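Side-chain contacts in amidohydrolase (Brucella melitensis biovar Abortus, PDB 4F0L), which probably acts as a metal-dependent deaminase of the amidohydrolase family, binding an Fe(III) ion within a TIM-barrel-like fold: residues A62-H67 against R273-H278; F122-E127 against G208-V213; H278-S283 against V302-L307; K288-A291 against I296-L299. One frame throughout, in Å; residues are numbered along the deposited sequence.

Contact 1: A62-H67 against R273-H278; sequences ANLHSH and RWCLIH. With FE (Fe (III) ion), chain E.
The HxH metal-binding motif of the amidohydrolase barrel, H65 and H67 at the end of strand 56-66, meets strand 274-276 and the corner after it chiefly through H65 and I277. The CG2 methyl of I277 lies 3.5 Å from the centroid of the H65 ring and only 5° off its normal, an almost exactly centred CH-pi contact. The other branch of I277 runs on the same side of the ring toward ND1, where CD1 comes within 3.6 Å of H65 ND1. With its CG anti to the backbone N (chi1 -172°), the H65 ring extends from the strand and carries NE2 to the iron, 2.2 Å away. H67 NE2 reaches the same Fe(III) at 2.2 Å, while its ND1 is hydrogen-bonded to the backbone oxygen of F128. H241, D329 and two waters complete the metal's ligands. Farther back along the strand, L64 holds its CG between the backbone N and the carbonyl carbon (chi1 54°) and brings CD2 to 3.9 Å from C275 SG, a purely apolar touch next to helix 364-379. Isoleucine suits its corner because a beta-branched chain offers a methyl to the H65 ring while CG1 and CD1 pass over the same side, beyond the rim near ND1. The same CG2 also lies above the H278 ring, offset toward its rim. Chemically, the division of labour is clear: the imidazole nitrogens NE2 of H65 and H67 bind the iron, and the hydrocarbon of I277 backs one face of H65, so that packing as well as the metal bond probably fixes how this ring is turned.

Contact 2: F122-E127 against G208-V213; sequences FTRVGE and GAVLGV
R124 and the carbonyl oxygen of G208 form the heart of this contact, through two hydrogen bonds to one acceptor. Both terminal nitrogens converge on G208 O, NH2 at 2.9 Å and NH1 at 3.0 Å from that oxygen, so the guanidinium meets it end-on and nearly in its own plane. Because one atom must serve two N-H groups, neither bond is straight: the N-H...O angles are 146° for NH2 and 141° for NH1. Both nitrogens come from the same face of the carbonyl, tilted out of its plane. Beside them V210 CG2 stands 4.1 Å from R124 NH1, an oblique and merely van der Waals neighbour. The reach is a matter of chain shape: R124 leaves its strand extended through CG and CD, then bends at chi3 (-68°), which swings the head toward G208. Arginine suits the place because its long chain ends in several donors. G208 suits its own, since its positive phi is a conformation readily adopted by glycine. A shell further out, T162 OG1 is hydrogen-bonded to R124 NH1, and M380 packs against the arginine. R382 brings a like charge close to NH2, which the shared carbonyl oxygen may help to offset. T162 belongs to strand 160-167, which lies between strands 122-129 and 210-215 in the sheet. The arginine thus ties strand 122-129, past the intervening strand 160-167, to the loop that leads into strand 210-215, within the parallel strands of a TIM barrel.

Contact 3: H278-S283 against V302-L307; sequences HATHMS and VTEANL
H278 and E304 join two successive beta-alpha loops of the barrel, the one after strand 274-276 and the short helix 301-306 that follows strand 296-299. The tight part is a His-carboxylate hydrogen bond: H278 ND1 donates to E304 OE2 over 2.7 Å at 176°, practically straight. The oxygen lies in the plane of the imidazole, at its edge, and receives the N-H on the anti side of the carboxylate. Ring and carboxylate planes are turned 72° apart, so the ring edge points its N-H at one oxygen and the two groups do not stack. E304 arrives with an extended chain beyond CG, and OE2 also accepts from the backbone N of C300, two bonds that together pin the carboxylate. Glutamate suits the helix because its length spans the gap to the ring. Histidine suits the loop because one ring nitrogen can donate to E304 while the other, NE2, faces the iron site. E304 thus probably sets the orientation of H278, which stands beside the metal without binding it. The other carboxylate oxygen belongs to a looser half, bridged by solvent. T280 approaches E304 without direct bonding, its OG1 still 4.1 Å from E304 CD, and a water molecule acts as intermediary, to which the threonine hydroxyl can donate. Further along the same helix N306 hydrogen-bonds to residues of the second subunit, among them R348 of that chain. The water donates to H278 O at 2.8 Å and to E304 OE1 at 2.9 Å, and accepts the hydroxyl hydrogen of T280 OG1 at 2.7 Å.

Contact 4: K288-A291 against I296-L299; sequences KHMA and IAGL
The flat group met here is the peptide joining I296 to A297, and one face of it carries the terminal methyl of M290. M290 CE stands 3.6 Å from A297 N and 3.8 Å from I296 C, above the peptide plane. At the edges the same peptide is engaged in the sheet: its I296 carbonyl is on the side of strand 274-276, bonding to L276, and its A297 N-H on the side of strand 323-326, bonding to K323. The methyl therefore rests on a surface whose polar atoms are already used by neighbouring strands. It also lies 3.5 Å from A297 CA, and 3.7 Å separates M290 CE from A297 CB, the apolar side-chain touch of the pair. M290 gets there by being stretched out along its whole length. CG is anti to the backbone N (chi1 177°) and the bonds beyond are extended too, so the thioether reaches from helix 284-293 to the strand with only its last carbon in contact. Methionine suits this, being long, unbranched and apolar; alanine suits the strand, since its small CB lets the methyl settle close to the backbone. The side chain of I296 starts away from helix 284-293 and packs against I378 and A379 of helix 364-379. F317 and M282 pack on M290 around the touch, and F317 and F324 on A297. The contact joins the helix to the second strand of a beta-alpha-beta unit of the barrel, strand 274-276, helix 284-293 and strand 296-299. With no hydrogen bond between the two segments, they meet here by dispersion and the burial of apolar surface.

Overall arrangement
All four contacts belong to one amidohydrolase barrel. Contact 2 is nested within the chain loop that contact 1 closes, and contact 4 within that of contact 3. Contacts 1 and 2 have centres about 10 Å apart and share a sheet, in which strands 56-66 and 122-129 are neighbours. Contacts 1 and 4 are about 11 Å apart and share the sheet of strands 274-276 and 296-299. H278 belongs to both contact 1 and contact 3, tying the metal-bearing strand ends to helix 301-306. Contacts 2 and 3, with centres about 22 Å apart, do not touch. Contacts 1 and 3 lie at the iron site, and contact 3 also reaches the subunit interface, while contacts 2 and 4 join strands, loops and helices of the barrel around it.

Contact 1: A62-H67 against R273-H278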
loop_
_atom_site.group_PDB
_atom_site.type_symbol
_atom_site.label_atom_id
_atom_site.label_comp_id
_atom_site.label_asym_id
_atom_site.label_seq_id
_atom_site.Cartn_x
_atom_site.Cartn_y
_atom_site.Cartn_z
ATOM N N ALA B 62 1.144 -12.464 14.262
ATOM C CA ALA B 62 0.265 -11.797 15.233
ATOM C C ALA B 62 -0.097 -10.431 14.733
ATOM O O ALA B 62 0.743 -9.671 14.193
ATOM C CB ALA B 62 0.915 -11.703 16.629
ATOM N N ASN B 63 -1.363 -10.074 14.938
ATOM C CA ASN B 63 -1.818 -8.722 14.677
ATOM C C ASN B 63 -1.929 -8.090 16.040
ATOM O O ASN B 63 -2.917 -8.234 16.716
ATOM C CB ASN B 63 -3.162 -8.751 13.934
ATOM C CG ASN B 63 -3.517 -7.403 13.320
ATOM O OD1 ASN B 63 -3.480 -6.365 13.987
ATOM N ND2 ASN B 63 -3.832 -7.417 12.046
ATOM N N LEU B 64 -0.877 -7.422 16.490
ATOM C CA LEU B 64 -0.747 -7.202 17.935
ATOM C C LEU B 64 -1.550 -6.026 18.512
ATOM O O LEU B 64 -1.452 -5.774 19.694
ATOM C CB LEU B 64 0.737 -7.113 18.335
ATOM C CG LEU B 64 1.676 -6.127 17.654
ATOM C CD1 LEU B 64 1.022 -4.762 17.504
ATOM C CD2 LEU B 64 2.946 -6.053 18.487
ATOM N N HIS B 65 -2.373 -5.343 17.703
ATOM C CA HIS B 65 -3.127 -4.155 18.182
ATOM C C HIS B 65 -4.250 -3.873 17.234
ATOM O O HIS B 65 -4.027 -3.553 16.056
ATOM C CB HIS B 65 -2.224 -2.937 18.245
ATOM C CG HIS B 65 -2.836 -1.732 18.888
ATOM N ND1 HIS B 65 -2.987 -1.626 20.235
ATOM C CD2 HIS B 65 -3.293 -0.541 18.350
ATOM C CE1 HIS B 65 -3.565 -0.439 20.520
ATOM N NE2 HIS B 65 -3.721 0.236 19.378
ATOM N N SER B 66 -5.455 -4.020 17.759
ATOM C CA SER B 66 -6.706 -3.893 17.036
ATOM C C SER B 66 -7.772 -3.264 17.930
ATOM O O SER B 66 -7.861 -3.560 19.108
ATOM C CB SER B 66 -7.174 -5.272 16.575
ATOM O OG SER B 66 -8.534 -5.290 16.214
ATOM N N HIS B 67 -8.553 -2.361 17.343
ATOM C CA HIS B 67 -9.836 -1.945 17.890
ATOM C C HIS B 67 -10.891 -2.381 16.948
ATOM O O HIS B 67 -11.171 -1.696 15.948
ATOM C CB HIS B 67 -9.895 -0.433 18.068
ATOM C CG HIS B 67 -8.640 0.143 18.638
ATOM N ND1 HIS B 67 -8.171 -0.214 19.838
ATOM C CD2 HIS B 67 -7.744 1.056 18.118
ATOM C CE1 HIS B 67 -7.019 0.464 20.074
ATOM N NE2 HIS B 67 -6.771 1.232 19.022
ATOM N N ARG B 273 7.374 -7.918 28.971
ATOM C CA ARG B 273 5.958 -8.053 29.322
ATOM C C ARG B 273 5.148 -6.907 28.679
ATOM O O ARG B 273 3.933 -7.026 28.481
ATOM C CB ARG B 273 5.851 -8.029 30.857
ATOM C CG ARG B 273 4.482 -8.157 31.456
ATOM C CD ARG B 273 4.501 -7.766 32.942
ATOM N NE ARG B 273 3.123 -7.777 33.412
ATOM C CZ ARG B 273 2.598 -6.977 34.321
ATOM N NH1 ARG B 273 3.331 -6.080 34.945
ATOM N NH2 ARG B 273 1.300 -7.093 34.594
ATOM N N TRP B 274 5.838 -5.796 28.407
ATOM C CA TRP B 274 5.213 -4.578 27.935
ATOM C C TRP B 274 5.307 -4.467 26.446
ATOM O O TRP B 274 6.339 -4.835 25.862
ATOM C CB TRP B 274 5.863 -3.353 28.555
ATOM C CG TRP B 274 5.589 -3.189 30.036
ATOM C CD1 TRP B 274 6.008 -4.003 31.103
ATOM C CD2 TRP B 274 4.817 -2.126 30.666
ATOM N NE1 TRP B 274 5.546 -3.517 32.302
ATOM C CE2 TRP B 274 4.842 -2.395 32.118
ATOM C CE3 TRP B 274 4.134 -1.014 30.196
ATOM C CZ2 TRP B 274 4.185 -1.576 33.029
ATOM C CZ3 TRP B 274 3.467 -0.194 31.127
ATOM C CH2 TRP B 274 3.508 -0.462 32.508
ATOM N N CYS B 275 4.217 -3.964 25.848
ATOM C CA CYS B 275 4.184 -3.581 24.449
ATOM C C CYS B 275 3.729 -2.110 24.358
ATOM O O CYS B 275 2.636 -1.751 24.822
ATOM C CB CYS B 275 3.249 -4.471 23.640
ATOM S SG CYS B 275 3.228 -4.051 21.872
ATOM N N LEU B 276 4.605 -1.263 23.831
ATOM C CA LEU B 276 4.301 0.165 23.781
ATOM C C LEU B 276 3.843 0.410 22.389
ATOM O O LEU B 276 4.607 0.244 21.444
ATOM C CB LEU B 276 5.532 1.018 24.097
ATOM C CG LEU B 276 6.312 0.714 25.372
ATOM C CD1 LEU B 276 7.339 1.826 25.660
ATOM C CD2 LEU B 276 5.381 0.457 26.544
ATOM N N ILE B 277 2.583 0.782 22.261
ATOM C CA ILE B 277 1.942 0.954 20.957
ATOM C C ILE B 277 2.343 2.314 20.341
ATOM O O ILE B 277 2.304 3.361 21.002
ATOM C CB ILE B 277 0.404 0.834 21.059
ATOM C CG1 ILE B 277 0.021 -0.436 21.835
ATOM C CG2 ILE B 277 -0.232 0.799 19.657
ATOM C CD1 ILE B 277 0.460 -1.725 21.141
ATOM N N HIS B 278 2.729 2.269 19.066
ATOM C CA HIS B 278 3.275 3.426 18.329
ATOM C C HIS B 278 4.685 3.779 18.712
ATOM O O HIS B 278 5.631 3.511 17.926
ATOM C CB HIS B 278 2.334 4.649 18.354
ATOM C CG HIS B 278 0.922 4.317 17.955
ATOM N ND1 HIS B 278 0.625 3.769 16.764
ATOM C CD2 HIS B 278 -0.284 4.433 18.656
ATOM C CE1 HIS B 278 -0.704 3.556 16.685
ATOM N NE2 HIS B 278 -1.260 3.945 17.860
HETATM FE FE FE E . -4.760 2.064 18.834
HETATM O O HOH W 1 -3.549 3.605 17.890
HETATM O O HOH W 2 -6.083 3.882 18.487
#

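Contact 2: F122-E127 against G208-V213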
loop_
_atom_site.group_PDB
_atom_site.type_symbol
_atom_site.label_atom_id
_atom_site.label_comp_id
_atom_site.label_asym_id
_atom_site.label_seq_id
_atom_site.Cartn_x
_atom_site.Cartn_y
_atom_site.Cartn_z
ATOM N N PHE B 122 -2.853 -13.312 9.317
ATOM C CA PHE B 122 -2.677 -13.079 10.743
ATOM C C PHE B 122 -3.402 -14.189 11.487
ATOM O O PHE B 122 -4.588 -14.418 11.235
ATOM C CB PHE B 122 -3.301 -11.751 11.179
ATOM C CG PHE B 122 -2.650 -10.542 10.599
ATOM C CD1 PHE B 122 -1.496 -10.029 11.153
ATOM C CD2 PHE B 122 -3.239 -9.863 9.520
ATOM C CE1 PHE B 122 -0.938 -8.861 10.661
ATOM C CE2 PHE B 122 -2.682 -8.725 9.012
ATOM C CZ PHE B 122 -1.524 -8.217 9.581
ATOM N N THR B 123 -2.721 -14.845 12.434
ATOM C CA THR B 123 -3.255 -16.013 13.149
ATOM C C THR B 123 -3.649 -15.758 14.609
ATOM O O THR B 123 -4.232 -16.634 15.274
ATOM C CB THR B 123 -2.250 -17.161 13.109
ATOM O OG1 THR B 123 -0.943 -16.705 13.522
ATOM C CG2 THR B 123 -2.165 -17.722 11.669
ATOM N N ARG B 124 -3.350 -14.560 15.106
ATOM C CA ARG B 124 -3.709 -14.148 16.476
ATOM C C ARG B 124 -3.959 -12.676 16.460
ATOM O O ARG B 124 -3.315 -11.958 15.693
ATOM C CB ARG B 124 -2.608 -14.471 17.516
ATOM C CG ARG B 124 -2.912 -14.011 18.931
ATOM C CD ARG B 124 -1.867 -14.492 19.929
ATOM N NE ARG B 124 -1.928 -15.940 20.101
ATOM C CZ ARG B 124 -2.579 -16.574 21.073
ATOM N NH1 ARG B 124 -3.266 -15.905 22.000
ATOM N NH2 ARG B 124 -2.541 -17.904 21.122
ATOM N N VAL B 125 -4.881 -12.230 17.298
ATOM C CA VAL B 125 -5.128 -10.825 17.413
ATOM C C VAL B 125 -4.973 -10.375 18.841
ATOM O O VAL B 125 -5.357 -11.077 19.778
ATOM C CB VAL B 125 -6.516 -10.405 16.839
ATOM C CG1 VAL B 125 -7.668 -11.088 17.580
ATOM C CG2 VAL B 125 -6.634 -8.862 16.868
ATOM N N GLY B 126 -4.384 -9.194 18.985
ATOM C CA GLY B 126 -4.303 -8.486 20.262
ATOM C C GLY B 126 -5.341 -7.419 20.296
ATOM O O GLY B 126 -5.166 -6.363 19.707
ATOM N N GLU B 127 -6.487 -7.738 20.879
ATOM C CA GLU B 127 -7.634 -6.850 20.889
ATOM C C GLU B 127 -7.562 -5.889 22.078
ATOM O O GLU B 127 -7.770 -6.267 23.215
ATOM C CB GLU B 127 -8.939 -7.634 20.938
ATOM C CG GLU B 127 -10.187 -6.775 20.788
ATOM C CD GLU B 127 -10.264 -6.002 19.472
ATOM O OE1 GLU B 127 -9.822 -6.526 18.416
ATOM O OE2 GLU B 127 -10.784 -4.863 19.500
ATOM N N GLY B 208 -5.501 -21.535 24.000
ATOM C CA GLY B 208 -4.446 -20.592 23.613
ATOM C C GLY B 208 -4.654 -19.118 23.958
ATOM O O GLY B 208 -3.773 -18.281 23.682
ATOM N N ALA B 209 -5.805 -18.785 24.543
ATOM C CA ALA B 209 -6.141 -17.400 24.802
ATOM C C ALA B 209 -5.187 -16.885 25.831
ATOM O O ALA B 209 -4.762 -17.627 26.728
ATOM C CB ALA B 209 -7.568 -17.242 25.296
ATOM N N VAL B 210 -4.881 -15.597 25.720
ATOM C CA VAL B 210 -4.127 -14.901 26.725
ATOM C C VAL B 210 -4.938 -13.692 27.179
ATOM O O VAL B 210 -5.596 -13.049 26.357
ATOM C CB VAL B 210 -2.744 -14.481 26.177
ATOM C CG1 VAL B 210 -1.997 -13.642 27.223
ATOM C CG2 VAL B 210 -1.911 -15.725 25.826
ATOM N N LEU B 211 -4.931 -13.409 28.479
ATOM C CA LEU B 211 -5.635 -12.224 29.026
ATOM C C LEU B 211 -4.613 -11.318 29.674
ATOM O O LEU B 211 -3.964 -11.716 30.662
ATOM C CB LEU B 211 -6.707 -12.622 30.054
ATOM C CG LEU B 211 -7.513 -11.515 30.767
ATOM C CD1 LEU B 211 -8.319 -10.719 29.745
ATOM C CD2 LEU B 211 -8.426 -12.078 31.858
ATOM N N GLY B 212 -4.450 -10.109 29.118
ATOM C CA GLY B 212 -3.587 -9.104 29.715
ATOM C C GLY B 212 -4.390 -7.854 30.073
ATOM O O GLY B 212 -5.614 -7.925 30.186
ATOM N N VAL B 213 -3.711 -6.728 30.240
ATOM C CA VAL B 213 -4.358 -5.440 30.541
ATOM C C VAL B 213 -3.781 -4.329 29.670
ATOM O O VAL B 213 -2.641 -4.425 29.201
ATOM C CB VAL B 213 -4.215 -5.045 32.028
ATOM C CG1 VAL B 213 -4.748 -6.161 32.951
ATOM C CG2 VAL B 213 -2.768 -4.708 32.338
#

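Contact 3: H278-S283 against V302-L307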
loop_
_atom_site.group_PDB
_atom_site.type_symbol
_atom_site.label_atom_id
_atom_site.label_comp_id
_atom_site.label_asym_id
_atom_site.label_seq_id
_atom_site.Cartn_x
_atom_site.Cartn_y
_atom_site.Cartn_z
ATOM N N HIS B 278 2.729 2.269 19.066
ATOM C CA HIS B 278 3.275 3.426 18.329
ATOM C C HIS B 278 4.685 3.779 18.712
ATOM O O HIS B 278 5.631 3.511 17.926
ATOM C CB HIS B 278 2.334 4.649 18.354
ATOM C CG HIS B 278 0.922 4.317 17.955
ATOM N ND1 HIS B 278 0.625 3.769 16.764
ATOM C CD2 HIS B 278 -0.284 4.433 18.656
ATOM C CE1 HIS B 278 -0.704 3.556 16.685
ATOM N NE2 HIS B 278 -1.260 3.945 17.860
ATOM N N ALA B 279 4.867 4.381 19.896
ATOM C CA ALA B 279 6.185 4.829 20.332
ATOM C C ALA B 279 6.831 5.611 19.187
ATOM O O ALA B 279 8.024 5.479 18.942
ATOM C CB ALA B 279 7.066 3.646 20.709
ATOM N N THR B 280 6.029 6.452 18.518
ATOM C CA THR B 280 6.431 7.081 17.263
ATOM C C THR B 280 7.420 8.233 17.450
ATOM O O THR B 280 8.312 8.406 16.611
ATOM C CB THR B 280 5.208 7.602 16.511
ATOM O OG1 THR B 280 4.244 6.537 16.438
ATOM C CG2 THR B 280 5.586 8.147 15.104
ATOM N N HIS B 281 7.277 8.994 18.525
ATOM C CA HIS B 281 8.134 10.136 18.764
ATOM C C HIS B 281 8.996 9.847 19.961
ATOM O O HIS B 281 8.607 10.081 21.119
ATOM C CB HIS B 281 7.305 11.422 18.934
ATOM C CG HIS B 281 6.387 11.693 17.769
ATOM N ND1 HIS B 281 6.789 12.352 16.661
ATOM C CD2 HIS B 281 5.081 11.299 17.535
ATOM C CE1 HIS B 281 5.783 12.390 15.763
ATOM N NE2 HIS B 281 4.735 11.747 16.294
ATOM N N MET B 282 10.198 9.350 19.690
ATOM C CA MET B 282 11.186 9.107 20.740
ATOM C C MET B 282 12.521 9.756 20.406
ATOM O O MET B 282 12.917 9.828 19.231
ATOM C CB MET B 282 11.426 7.620 20.895
ATOM C CG MET B 282 10.285 6.861 21.515
ATOM S SD MET B 282 10.706 5.139 21.904
ATOM C CE MET B 282 11.109 4.515 20.267
ATOM N N SER B 283 13.211 10.231 21.441
ATOM C CA SER B 283 14.615 10.639 21.302
ATOM C C SER B 283 15.461 9.399 21.106
ATOM O O SER B 283 14.964 8.276 21.244
ATOM C CB SER B 283 15.101 11.403 22.533
ATOM O OG SER B 283 15.097 10.537 23.655
ATOM N N VAL B 302 0.258 1.422 8.772
ATOM C CA VAL B 302 -0.841 1.925 7.948
ATOM C C VAL B 302 -1.712 2.908 8.685
ATOM O O VAL B 302 -2.006 3.970 8.148
ATOM C CB VAL B 302 -1.664 0.787 7.350
ATOM C CG1 VAL B 302 -2.996 1.272 6.743
ATOM C CG2 VAL B 302 -0.754 0.106 6.323
ATOM N N THR B 303 -2.095 2.595 9.915
ATOM C CA THR B 303 -2.896 3.531 10.706
ATOM C C THR B 303 -2.126 4.805 11.005
ATOM O O THR B 303 -2.665 5.901 10.905
ATOM C CB THR B 303 -3.434 2.895 12.012
ATOM O OG1 THR B 303 -4.327 1.828 11.674
ATOM C CG2 THR B 303 -4.236 3.934 12.875
ATOM N N GLU B 304 -0.843 4.685 11.328
ATOM C CA GLU B 304 -0.019 5.851 11.631
ATOM C C GLU B 304 0.066 6.783 10.403
ATOM O O GLU B 304 0.058 8.015 10.528
ATOM C CB GLU B 304 1.389 5.406 12.105
ATOM C CG GLU B 304 1.406 4.909 13.561
ATOM C CD GLU B 304 2.491 3.890 13.870
ATOM O OE1 GLU B 304 3.515 3.857 13.168
ATOM O OE2 GLU B 304 2.329 3.113 14.833
ATOM N N ALA B 305 0.187 6.191 9.215
ATOM C CA ALA B 305 0.156 6.992 7.968
ATOM C C ALA B 305 -1.220 7.640 7.766
ATOM O O ALA B 305 -1.308 8.816 7.423
ATOM C CB ALA B 305 0.465 6.115 6.763
ATOM N N ASN B 306 -2.292 6.841 7.917
ATOM C CA ASN B 306 -3.645 7.325 7.709
ATOM C C ASN B 306 -3.953 8.474 8.690
ATOM O O ASN B 306 -4.725 9.391 8.381
ATOM C CB ASN B 306 -4.636 6.162 7.853
ATOM C CG ASN B 306 -6.069 6.598 7.726
ATOM O OD1 ASN B 306 -6.673 7.076 8.708
ATOM N ND2 ASN B 306 -6.621 6.476 6.521
ATOM N N LEU B 307 -3.351 8.426 9.873
ATOM C CA LEU B 307 -3.558 9.474 10.882
ATOM C C LEU B 307 -2.499 10.606 10.819
ATOM O O LEU B 307 -2.593 11.563 11.572
ATOM C CB LEU B 307 -3.590 8.853 12.298
ATOM C CG LEU B 307 -4.704 7.867 12.588
ATOM C CD1 LEU B 307 -4.583 7.236 13.992
ATOM C CD2 LEU B 307 -6.034 8.610 12.462
HETATM O O HOH W 3 5.374 4.382 15.277
#

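Contact 4: K288-A291 against I296-L299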
loop_
_atom_site.group_PDB
_atom_site.type_symbol
_atom_site.label_atom_id
_atom_site.label_comp_id
_atom_site.label_asym_id
_atom_site.label_seq_id
_atom_site.Cartn_x
_atom_site.Cartn_y
_atom_site.Cartn_z
ATOM N N LYS B 288 16.862 3.702 22.665
ATOM C CA LYS B 288 17.828 2.749 23.209
ATOM C C LYS B 288 17.389 2.127 24.528
ATOM O O LYS B 288 17.492 0.914 24.694
ATOM C CB LYS B 288 19.197 3.409 23.380
ATOM C CG LYS B 288 19.856 3.784 22.055
ATOM C CD LYS B 288 21.106 4.651 22.248
ATOM C CE LYS B 288 21.847 4.792 20.916
ATOM N NZ LYS B 288 22.709 6.000 20.814
ATOM N N HIS B 289 16.889 2.955 25.449
ATOM C CA HIS B 289 16.473 2.472 26.759
ATOM C C HIS B 289 15.299 1.555 26.593
ATOM O O HIS B 289 15.190 0.551 27.303
ATOM C CB HIS B 289 16.100 3.606 27.704
ATOM C CG HIS B 289 17.276 4.461 28.142
ATOM N ND1 HIS B 289 17.184 5.804 28.300
ATOM C CD2 HIS B 289 18.584 4.119 28.475
ATOM C CE1 HIS B 289 18.377 6.304 28.713
ATOM N NE2 HIS B 289 19.235 5.272 28.835
ATOM N N MET B 290 14.397 1.888 25.665
ATOM C CA MET B 290 13.221 1.045 25.433
ATOM C C MET B 290 13.670 -0.315 24.969
ATOM O O MET B 290 13.231 -1.333 25.508
ATOM C CB MET B 290 12.286 1.663 24.395
ATOM C CG MET B 290 11.081 0.781 24.058
ATOM S SD MET B 290 10.011 1.460 22.797
ATOM C CE MET B 290 8.989 0.014 22.386
ATOM N N ALA B 291 14.541 -0.334 23.963
ATOM C CA ALA B 291 15.055 -1.574 23.434
ATOM C C ALA B 291 15.793 -2.364 24.517
ATOM O O ALA B 291 15.642 -3.579 24.612
ATOM C CB ALA B 291 15.970 -1.307 22.228
ATOM N N ILE B 296 8.371 -4.395 23.711
ATOM C CA ILE B 296 8.107 -4.604 22.288
ATOM C C ILE B 296 7.443 -3.369 21.709
ATOM O O ILE B 296 6.488 -2.851 22.311
ATOM C CB ILE B 296 7.146 -5.766 22.056
ATOM C CG1 ILE B 296 7.709 -7.055 22.669
ATOM C CG2 ILE B 296 6.836 -5.889 20.554
ATOM C CD1 ILE B 296 9.082 -7.434 22.156
ATOM N N ALA B 297 7.938 -2.897 20.559
ATOM C CA ALA B 297 7.316 -1.781 19.846
ATOM C C ALA B 297 6.098 -2.276 19.086
ATOM O O ALA B 297 6.240 -3.124 18.196
ATOM C CB ALA B 297 8.325 -1.119 18.878
ATOM N N GLY B 298 4.913 -1.789 19.435
ATOM C CA GLY B 298 3.678 -2.183 18.758
ATOM C C GLY B 298 3.427 -1.224 17.617
ATOM O O GLY B 298 2.735 -0.216 17.788
ATOM N N LEU B 299 4.013 -1.518 16.459
ATOM C CA LEU B 299 3.952 -0.611 15.321
ATOM C C LEU B 299 2.665 -0.812 14.521
ATOM O O LEU B 299 2.261 -1.955 14.224
ATOM C CB LEU B 299 5.186 -0.821 14.428
ATOM C CG LEU B 299 6.559 -0.622 15.092
ATOM C CD1 LEU B 299 7.689 -0.725 14.042
ATOM C CD2 LEU B 299 6.623 0.743 15.832
#